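Local structure of Lys-gingipain W83 (Porphyromonas gingivalis, 3KM5) at residues 88-93 with 124-129; 112-117 with 159-164. The protein cleaves proteins after lysine as a secreted cysteine protease and may act as a virulence factor, the part described here being its haemolytic K2 cleaved adhesin domain. All coordinates share one frame; numbering follows the deposited sequence. Where two conformers were deposited one is given.

Contact 1: residues 88-93 with 124-129; sequences DGFPGD and GARFGL
The guanidinium group of Arg-126 is held from two directions: the ring of Phe-90 lies beneath its NE, while its NH1 forms a salt bridge with OD1 of Asp-165. NE stands over the ring centre, 3.4 Å above the plane. CZ is 4.2 Å from the centroid of the Phe-90 ring and 24° off its normal, a cation-pi contact. The charged group is nevertheless not laid flat on the ring, since the two planes are 69° apart. NH2 comes down to 3.4 Å from Phe-90 CD1, and further back along the arginine CG makes a CH-pi contact with the same face, 4.0 Å from the centroid. With CG beside the backbone N (chi1 -69°), the extended chain carries the guanidinium out across the ring. At the ring edge, near its plane, the carbonyl oxygen of Gly-124 approaches Phe-90 CE2 at 3.5 Å; that of Ala-125 is close by and accepts a hydrogen bond from Asn-87 ND2. Two surface loops of the adhesin domain meet here, and the Ala-125 side chain is about 7 Å from that of Pro-138, at an experimentally established cleavage site. Positive charge over its face and carbonyl oxygens at its rim probably both suit the ring electrostatically.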
loop_
_atom_site.group_PDB
_atom_site.type_symbol
_atom_site.label_atom_id
_atom_site.label_comp_id
_atom_site.label_asym_id
_atom_site.label_seq_id
_atom_site.Cartn_x
_atom_site.Cartn_y
_atom_site.Cartn_z
ATOM N N ASP A 88 8.015 9.877 -7.321
ATOM C CA ASP A 88 7.869 11.315 -7.114
ATOM C C ASP A 88 7.783 12.105 -8.422
ATOM O O ASP A 88 7.441 13.287 -8.389
ATOM C CB ASP A 88 8.922 11.820 -6.132
ATOM C CG ASP A 88 8.742 11.201 -4.725
ATOM O OD1 ASP A 88 7.580 10.965 -4.304
ATOM O OD2 ASP A 88 9.746 10.931 -4.040
ATOM N N GLY A 89 8.019 11.448 -9.550
ATOM C CA GLY A 89 7.759 12.041 -10.851
ATOM C C GLY A 89 6.309 12.011 -11.264
ATOM O O GLY A 89 5.892 12.787 -12.133
ATOM N N PHE A 90 5.541 11.102 -10.660
ATOM C CA PHE A 90 4.112 10.916 -10.913
ATOM C C PHE A 90 3.459 10.533 -9.592
ATOM O O PHE A 90 3.056 9.372 -9.396
ATOM C CB PHE A 90 3.892 9.790 -11.905
ATOM C CG PHE A 90 4.634 9.957 -13.203
ATOM C CD1 PHE A 90 4.031 10.637 -14.255
ATOM C CD2 PHE A 90 5.909 9.406 -13.387
ATOM C CE1 PHE A 90 4.702 10.804 -15.462
ATOM C CE2 PHE A 90 6.577 9.562 -14.594
ATOM C CZ PHE A 90 5.967 10.266 -15.631
ATOM N N PRO A 91 3.374 11.478 -8.659
ATOM C CA PRO A 91 3.194 11.087 -7.259
ATOM C C PRO A 91 1.787 10.775 -6.765
ATOM O O PRO A 91 1.633 10.122 -5.737
ATOM C CB PRO A 91 3.758 12.289 -6.486
ATOM C CG PRO A 91 3.547 13.444 -7.420
ATOM C CD PRO A 91 3.771 12.899 -8.778
ATOM N N GLY A 92 0.782 11.270 -7.456
ATOM C CA GLY A 92 -0.571 11.342 -6.941
ATOM C C GLY A 92 -1.388 10.093 -6.863
ATOM O O GLY A 92 -2.555 10.091 -7.215
ATOM N N ASP A 93 -0.799 9.065 -6.268
ATOM C CA ASP A 93 -1.466 7.791 -6.093
ATOM C C ASP A 93 -2.301 7.804 -4.807
ATOM O O ASP A 93 -1.917 7.355 -3.740
ATOM C CB ASP A 93 -0.437 6.696 -6.188
ATOM C CG ASP A 93 -0.239 6.249 -7.607
ATOM O OD1 ASP A 93 -1.120 5.567 -8.144
ATOM O OD2 ASP A 93 0.811 6.598 -8.189
ATOM N N GLY A 124 9.632 11.793 -15.804
ATOM C CA GLY A 124 10.675 10.777 -15.703
ATOM C C GLY A 124 10.172 9.407 -16.143
ATOM O O GLY A 124 9.180 9.299 -16.882
ATOM N N ALA A 125 10.844 8.365 -15.665
ATOM C CA ALA A 125 10.483 6.988 -15.988
ATOM C C ALA A 125 9.379 6.499 -15.054
ATOM O O ALA A 125 9.251 7.005 -13.932
ATOM C CB ALA A 125 11.715 6.072 -15.848
ATOM N N ARG A 126 8.592 5.534 -15.528
ATOM C CA ARG A 126 7.632 4.798 -14.695
ATOM C C ARG A 126 8.099 3.366 -14.600
ATOM O O ARG A 126 8.829 2.877 -15.472
ATOM C CB ARG A 126 6.209 4.871 -15.245
ATOM C CG ARG A 126 5.573 6.210 -15.163
ATOM C CD ARG A 126 4.188 6.147 -15.725
ATOM N NE ARG A 126 3.646 7.476 -15.935
ATOM C CZ ARG A 126 2.364 7.740 -16.152
ATOM N NH1 ARG A 126 1.474 6.764 -16.185
ATOM N NH2 ARG A 126 1.970 8.986 -16.348
ATOM N N PHE A 127 7.680 2.708 -13.531
ATOM C CA PHE A 127 8.254 1.442 -13.113
ATOM C C PHE A 127 7.147 0.451 -12.900
ATOM O O PHE A 127 6.082 0.811 -12.409
ATOM C CB PHE A 127 9.110 1.627 -11.868
ATOM C CG PHE A 127 10.288 2.535 -12.101
ATOM C CD1 PHE A 127 11.481 2.032 -12.572
ATOM C CD2 PHE A 127 10.182 3.899 -11.897
ATOM C CE1 PHE A 127 12.559 2.865 -12.816
ATOM C CE2 PHE A 127 11.273 4.743 -12.138
ATOM C CZ PHE A 127 12.448 4.226 -12.599
ATOM N N GLY A 128 7.405 -0.792 -13.273
ATOM C CA GLY A 128 6.410 -1.840 -13.190
ATOM C C GLY A 128 7.012 -3.198 -12.962
ATOM O O GLY A 128 8.209 -3.332 -12.660
ATOM N N LEU A 129 6.174 -4.222 -13.112
ATOM C CA LEU A 129 6.615 -5.604 -12.969
ATOM C C LEU A 129 7.123 -6.164 -14.305
ATOM O O LEU A 129 7.722 -7.238 -14.316
ATOM C CB LEU A 129 5.480 -6.488 -12.450
ATOM C CG LEU A 129 4.724 -5.992 -11.221
ATOM C CD1 LEU A 129 3.672 -7.023 -10.839
ATOM C CD2 LEU A 129 5.678 -5.677 -10.057
#

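Contact 2: residues 112-117 with 159-164; sequences VFEETP and RHYNCS
This is a side-chain bridge on the protein surface, made over the top of an intervening strand: strand 95-100 runs between 109-115 and 155-161, which therefore have no direct backbone pairing. Tyr-161 OH donates to Glu-114 OE2 at 2.6 Å, meeting the oxygen on its syn side, 19° out of the carboxylate plane. Although the two side chains cross at about a right angle, the carboxylate and ring planes are only 16° apart, and OE2 lies at the ring edge, 3.4 Å from Tyr-161 CE2. From CG onward the glutamate is extended (chi2 -178°), which carries its acid across to the hydroxyl. In the antiparallel sheet of this beta jelly roll, 109-115 is an outermost strand, and Val-112 and Phe-113 both face Val-97 in a classic beta bulge just before Glu-114. Within its own segment, Arg-159 NE and Asn-162 CB lie over opposite faces of the tyrosine ring, both offset toward the rim. Asp-66 forms a salt bridge with Arg-159 NE, which probably steadies that guanidinium. His-94 NE2 is also hydrogen-bonded to Glu-114 OE2, so one carboxylate oxygen has two partners, and the His-94 ring meets that of Tyr-161 at a steep angle.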
loop_
_atom_site.group_PDB
_atom_site.type_symbol
_atom_site.label_atom_id
_atom_site.label_comp_id
_atom_site.label_asym_id
_atom_site.label_seq_id
_atom_site.Cartn_x
_atom_site.Cartn_y
_atom_site.Cartn_z
ATOM N N VAL A 112 -11.103 6.757 7.484
ATOM C CA VAL A 112 -10.651 7.515 8.624
ATOM C C VAL A 112 -9.509 8.482 8.273
ATOM O O VAL A 112 -9.201 9.359 9.079
ATOM C CB VAL A 112 -10.198 6.594 9.801
ATOM C CG1 VAL A 112 -11.361 5.751 10.274
ATOM C CG2 VAL A 112 -9.035 5.714 9.476
ATOM N N PHE A 113 -8.853 8.300 7.127
ATOM C CA PHE A 113 -7.781 9.184 6.652
ATOM C C PHE A 113 -7.648 8.979 5.159
ATOM O O PHE A 113 -7.718 7.848 4.721
ATOM C CB PHE A 113 -6.430 8.859 7.319
ATOM C CG PHE A 113 -5.262 9.544 6.648
ATOM C CD1 PHE A 113 -5.172 10.922 6.663
ATOM C CD2 PHE A 113 -4.326 8.816 5.914
ATOM C CE1 PHE A 113 -4.144 11.578 5.962
ATOM C CE2 PHE A 113 -3.278 9.459 5.273
ATOM C CZ PHE A 113 -3.192 10.825 5.298
ATOM N N GLU A 114 -7.444 10.033 4.375
ATOM C CA GLU A 114 -7.043 9.816 2.984
ATOM C C GLU A 114 -6.297 11.033 2.468
ATOM O O GLU A 114 -6.435 12.126 3.024
ATOM C CB GLU A 114 -8.204 9.384 2.074
ATOM C CG GLU A 114 -9.281 10.376 1.889
ATOM C CD GLU A 114 -10.458 9.876 1.012
ATOM O OE1 GLU A 114 -11.600 10.202 1.366
ATOM O OE2 GLU A 114 -10.253 9.207 -0.033
ATOM N N GLU A 115 -5.472 10.826 1.445
ATOM C CA GLU A 115 -4.641 11.861 0.898
ATOM C C GLU A 115 -4.176 11.512 -0.502
ATOM O O GLU A 115 -4.314 10.392 -0.969
ATOM C CB GLU A 115 -3.430 12.154 1.783
ATOM C CG GLU A 115 -2.424 11.042 1.754
ATOM C CD GLU A 115 -1.162 11.337 2.557
ATOM O OE1 GLU A 115 -0.836 12.524 2.754
ATOM O OE2 GLU A 115 -0.536 10.388 3.057
ATOM N N THR A 116 -3.702 12.549 -1.186
ATOM C CA THR A 116 -3.085 12.407 -2.464
ATOM C C THR A 116 -1.622 12.794 -2.263
ATOM O O THR A 116 -1.325 13.962 -1.984
ATOM C CB THR A 116 -3.712 13.362 -3.490
ATOM O OG1 THR A 116 -5.119 13.157 -3.545
ATOM C CG2 THR A 116 -3.172 13.095 -4.872
ATOM N N PRO A 117 -0.699 11.820 -2.331
ATOM C CA PRO A 117 0.716 12.113 -2.147
ATOM C C PRO A 117 1.252 13.203 -3.042
ATOM O O PRO A 117 0.828 13.337 -4.192
ATOM C CB PRO A 117 1.380 10.769 -2.470
ATOM C CG PRO A 117 0.340 9.771 -2.082
ATOM C CD PRO A 117 -0.943 10.379 -2.508
ATOM N N ARG A 159 -6.736 1.485 0.876
ATOM C CA ARG A 159 -7.508 1.473 -0.359
ATOM C C ARG A 159 -6.841 2.409 -1.341
ATOM O O ARG A 159 -6.788 3.608 -1.102
ATOM C CB ARG A 159 -8.951 1.896 -0.094
ATOM C CG ARG A 159 -9.850 1.789 -1.320
ATOM C CD ARG A 159 -11.184 2.392 -0.987
ATOM N NE ARG A 159 -12.115 2.413 -2.105
ATOM C CZ ARG A 159 -13.302 3.013 -2.095
ATOM N NH1 ARG A 159 -13.718 3.678 -1.011
ATOM N NH2 ARG A 159 -14.063 2.953 -3.173
ATOM N N HIS A 160 -6.307 1.869 -2.430
ATOM C CA HIS A 160 -5.721 2.662 -3.502
ATOM C C HIS A 160 -6.835 2.884 -4.514
ATOM O O HIS A 160 -7.337 1.931 -5.134
ATOM C CB HIS A 160 -4.523 1.892 -4.118
ATOM C CG HIS A 160 -3.805 2.587 -5.237
ATOM N ND1 HIS A 160 -3.112 1.877 -6.194
ATOM C CD2 HIS A 160 -3.610 3.907 -5.524
ATOM C CE1 HIS A 160 -2.476 2.719 -6.986
ATOM N NE2 HIS A 160 -2.780 3.954 -6.618
ATOM N N TYR A 161 -7.247 4.134 -4.680
ATOM C CA TYR A 161 -8.419 4.420 -5.483
ATOM C C TYR A 161 -8.463 5.872 -5.850
ATOM O O TYR A 161 -7.649 6.651 -5.391
ATOM C CB TYR A 161 -9.693 3.998 -4.737
ATOM C CG TYR A 161 -10.292 4.989 -3.763
ATOM C CD1 TYR A 161 -11.604 5.404 -3.921
ATOM C CD2 TYR A 161 -9.577 5.488 -2.684
ATOM C CE1 TYR A 161 -12.165 6.304 -3.070
ATOM C CE2 TYR A 161 -10.146 6.362 -1.823
ATOM C CZ TYR A 161 -11.441 6.782 -2.017
ATOM O OH TYR A 161 -12.056 7.682 -1.147
ATOM N N ASN A 162 -9.432 6.231 -6.694
ATOM C CA ASN A 162 -9.657 7.647 -7.032
ATOM C C ASN A 162 -8.432 8.288 -7.687
ATOM O O ASN A 162 -8.125 9.453 -7.422
ATOM C CB ASN A 162 -10.115 8.465 -5.801
ATOM C CG ASN A 162 -11.601 8.512 -5.637
ATOM O OD1 ASN A 162 -12.353 7.735 -6.248
ATOM N ND2 ASN A 162 -12.054 9.438 -4.797
ATOM N N CYS A 163 -7.752 7.539 -8.562
ATOM C CA CYS A 163 -6.569 8.023 -9.284
ATOM C C CYS A 163 -6.357 7.123 -10.502
ATOM O O CYS A 163 -6.894 6.026 -10.586
ATOM C CB CYS A 163 -5.304 8.062 -8.413
ATOM S SG CYS A 163 -4.779 6.458 -7.774
ATOM N N SER A 164 -5.588 7.618 -11.454
ATOM C CA SER A 164 -5.305 6.854 -12.673
ATOM C C SER A 164 -4.003 7.311 -13.321
ATOM O O SER A 164 -3.714 8.516 -13.367
ATOM C CB SER A 164 -6.460 6.994 -13.674
ATOM O OG SER A 164 -6.188 6.310 -14.896
#

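How the contacts relate
Both contacts are on the surface, but they draw on different parts of the fold. Contact 1 joins two loops beyond the strands and relies on an aromatic face taking up a cation; contact 2 links two strands of one sheet across a third, through a single short hydrogen bond. Contact 1 also buries more area, 194 Å² against 76 Å². They adjoin one another where the loop 88-93 leads into strand 95-100, the strand bridged by contact 2: Asp-93 OD1 is 2.8 Å from His-160 NE2, probably a hydrogen bond, and Pro-117 CB packs on Pro-91 O. Their segments alternate along the chain, so the two are interleaved in sequence as well as adjacent in space.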